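Long-range contact in concanavalin B (Canavalia ensiformis, PDB 6CAF), which may act as a carbohydrate-binding protein of jack bean seeds and is a chitinase-like member of glycosyl hydrolase family 18: residues 33-38 / 57-62. Numbering follows the deposited sequence.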
loop_
_atom_site.group_PDB
_atom_site.type_symbol
_atom_site.label_atom_id
_atom_site.label_comp_id
_atom_site.label_asym_id
_atom_site.label_seq_id
_atom_site.Cartn_x
_atom_site.Cartn_y
_atom_site.Cartn_z
ATOM N N ALA A 33 -1.057 2.684 -7.648
ATOM C CA ALA A 33 -0.545 1.527 -6.934
ATOM C C ALA A 33 -1.640 0.450 -6.917
ATOM O O ALA A 33 -2.833 0.767 -7.015
ATOM C CB ALA A 33 -0.217 1.925 -5.495
ATOM N N VAL A 34 -1.223 -0.801 -6.746
ATOM C CA VAL A 34 -2.180 -1.885 -6.684
ATOM C C VAL A 34 -1.695 -2.958 -5.729
ATOM O O VAL A 34 -0.488 -3.199 -5.610
ATOM C CB VAL A 34 -2.426 -2.470 -8.086
ATOM C CG1 VAL A 34 -1.200 -3.190 -8.631
ATOM C CG2 VAL A 34 -3.654 -3.365 -8.142
ATOM N N TYR A 35 -2.648 -3.592 -5.058
ATOM C CA TYR A 35 -2.388 -4.741 -4.207
ATOM C C TYR A 35 -2.444 -6.033 -5.011
ATOM O O TYR A 35 -3.389 -6.287 -5.761
ATOM C CB TYR A 35 -3.388 -4.808 -3.074
ATOM C CG TYR A 35 -3.265 -3.715 -2.041
ATOM C CD1 TYR A 35 -3.841 -2.470 -2.237
ATOM C CD2 TYR A 35 -2.571 -3.922 -0.877
ATOM C CE1 TYR A 35 -3.749 -1.465 -1.297
ATOM C CE2 TYR A 35 -2.488 -2.929 0.074
ATOM C CZ TYR A 35 -3.059 -1.716 -0.114
ATOM O OH TYR A 35 -2.947 -0.758 0.880
ATOM N N TRP A 36 -1.424 -6.854 -4.803
ATOM C CA TRP A 36 -1.269 -8.135 -5.467
ATOM C C TRP A 36 -0.857 -9.194 -4.474
ATOM O O TRP A 36 0.022 -8.953 -3.665
ATOM C CB TRP A 36 -0.212 -8.021 -6.575
ATOM C CG TRP A 36 0.025 -9.313 -7.287
ATOM C CD1 TRP A 36 -0.628 -9.748 -8.412
ATOM C CD2 TRP A 36 0.913 -10.372 -6.889
ATOM N NE1 TRP A 36 -0.201 -11.021 -8.725
ATOM C CE2 TRP A 36 0.729 -11.425 -7.794
ATOM C CE3 TRP A 36 1.870 -10.520 -5.887
ATOM C CZ2 TRP A 36 1.441 -12.609 -7.700
ATOM C CZ3 TRP A 36 2.553 -11.685 -5.784
ATOM C CH2 TRP A 36 2.352 -12.711 -6.683
ATOM N N GLY A 37 -1.472 -10.363 -4.539
ATOM C CA GLY A 37 -1.042 -11.442 -3.679
ATOM C C GLY A 37 -1.980 -12.590 -3.445
ATOM O O GLY A 37 -1.725 -13.381 -2.566
ATOM N N GLN A 38 -2.951 -12.794 -4.202
ATOM C CA GLN A 38 -3.965 -13.849 -4.135
ATOM C C GLN A 38 -4.082 -14.507 -5.484
ATOM O O GLN A 38 -3.628 -13.972 -6.483
ATOM C CB GLN A 38 -5.313 -13.314 -3.661
ATOM C CG GLN A 38 -6.009 -12.312 -4.531
ATOM C CD GLN A 38 -7.345 -11.871 -3.924
ATOM O OE1 GLN A 38 -7.574 -12.026 -2.711
ATOM N NE2 GLN A 38 -8.247 -11.389 -4.771
ATOM N N PHE A 57 2.065 -3.586 -4.358
ATOM C CA PHE A 57 2.206 -4.067 -2.988
ATOM C C PHE A 57 2.042 -5.586 -2.975
ATOM O O PHE A 57 0.942 -6.092 -3.251
ATOM C CB PHE A 57 1.114 -3.509 -2.072
ATOM C CG PHE A 57 1.012 -2.018 -2.010
ATOM C CD1 PHE A 57 2.052 -1.238 -1.548
ATOM C CD2 PHE A 57 -0.171 -1.399 -2.354
ATOM C CE1 PHE A 57 1.897 0.123 -1.435
ATOM C CE2 PHE A 57 -0.324 -0.042 -2.215
ATOM C CZ PHE A 57 0.717 0.735 -1.780
ATOM N N ILE A 58 3.106 -6.331 -2.666
ATOM C CA ILE A 58 2.997 -7.773 -2.459
ATOM C C ILE A 58 2.364 -7.991 -1.090
ATOM O O ILE A 58 2.916 -7.552 -0.060
ATOM C CB ILE A 58 4.358 -8.478 -2.556
ATOM C CG1 ILE A 58 4.922 -8.312 -3.977
ATOM C CG2 ILE A 58 4.225 -9.922 -2.174
ATOM C CD1 ILE A 58 6.288 -8.897 -4.182
ATOM N N SER A 59 1.193 -8.631 -1.099
ATOM C CA SER A 59 0.265 -8.562 0.019
ATOM C C SER A 59 -0.169 -9.951 0.469
ATOM O O SER A 59 -0.782 -10.659 -0.328
ATOM C CB SER A 59 -0.948 -7.762 -0.439
ATOM O OG SER A 59 -0.549 -6.460 -0.893
ATOM N N PHE A 60 0.112 -10.395 1.688
ATOM C CA PHE A 60 0.647 -9.661 2.817
ATOM C C PHE A 60 1.562 -10.551 3.647
ATOM O O PHE A 60 1.341 -11.755 3.730
ATOM C CB PHE A 60 -0.472 -9.243 3.780
ATOM C CG PHE A 60 -1.456 -8.256 3.198
ATOM C CD1 PHE A 60 -1.197 -6.903 3.226
ATOM C CD2 PHE A 60 -2.618 -8.690 2.607
ATOM C CE1 PHE A 60 -2.081 -5.999 2.706
ATOM C CE2 PHE A 60 -3.522 -7.788 2.092
ATOM C CZ PHE A 60 -3.244 -6.445 2.129
ATOM N N LEU A 61 2.529 -9.925 4.320
ATOM C CA LEU A 61 3.212 -10.554 5.463
ATOM C C LEU A 61 2.299 -10.302 6.662
ATOM O O LEU A 61 2.206 -9.181 7.154
ATOM C CB LEU A 61 4.586 -9.954 5.669
ATOM C CG LEU A 61 5.455 -10.731 6.645
ATOM C CD1 LEU A 61 6.073 -11.943 5.972
ATOM C CD2 LEU A 61 6.517 -9.841 7.241
ATOM N N ASP A 62 1.536 -11.328 7.055
ATOM C CA ASP A 62 0.451 -11.154 7.995
ATOM C C ASP A 62 0.511 -12.007 9.241
ATOM O O ASP A 62 -0.459 -12.009 9.997
ATOM C CB ASP A 62 -0.891 -11.351 7.321
ATOM C CG ASP A 62 -1.108 -12.742 6.863
ATOM O OD1 ASP A 62 -0.221 -13.614 6.949
ATOM O OD2 ASP A 62 -2.222 -13.002 6.378
#
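Tyr35 and Phe57 meet obliquely inside the TIM barrel of this family 18 protein, where parallel strands 31-36 and 55-64 are the paired strands of a beta-alpha-beta unit whose connection includes helix 44-49. The tight part is the barrel interior. CD2 of Phe57 sits 3.5 Å above the plane of the Tyr35 ring, over its centre, with the two planes inclined at 44°; CE2 of the same phenylalanine ring also reaches CB of Ala33 (3.8 Å). The tyrosine ring enters the barrel with CG anti to its carbonyl carbon (chi1 -69°), and its OH is hydrogen-bonded to Glu250 and His152. A leucine in place of Tyr35 would probably deprive Glu250 and His152 of this hydroxyl partner and take from Phe57 CD2 the flat ring it now lies over. The backbones are joined by Phe57 N to Val34 O and Trp36 N to Phe57 O, both nearly straight, and by the more bent Ser59 N to Trp36 O (2.8 Å, 139° at the hydrogen). On the outer, helix-facing side the touch is looser: CE3 of Trp36 only approaches CG1 of Ile58 at 4.2 Å, while NE1 bonds Gly42 O. Toward the C-terminal ends the chains diverge, and there Phe60, partly exposed and preceded by a cis peptide bond, brings CZ only to 4.0 Å from Tyr35 CD2. Ser59 OG lies at the edge of the tyrosine ring, near its plane, and donates to Phe57 O (2.8 Å) from above the carbonyl plane.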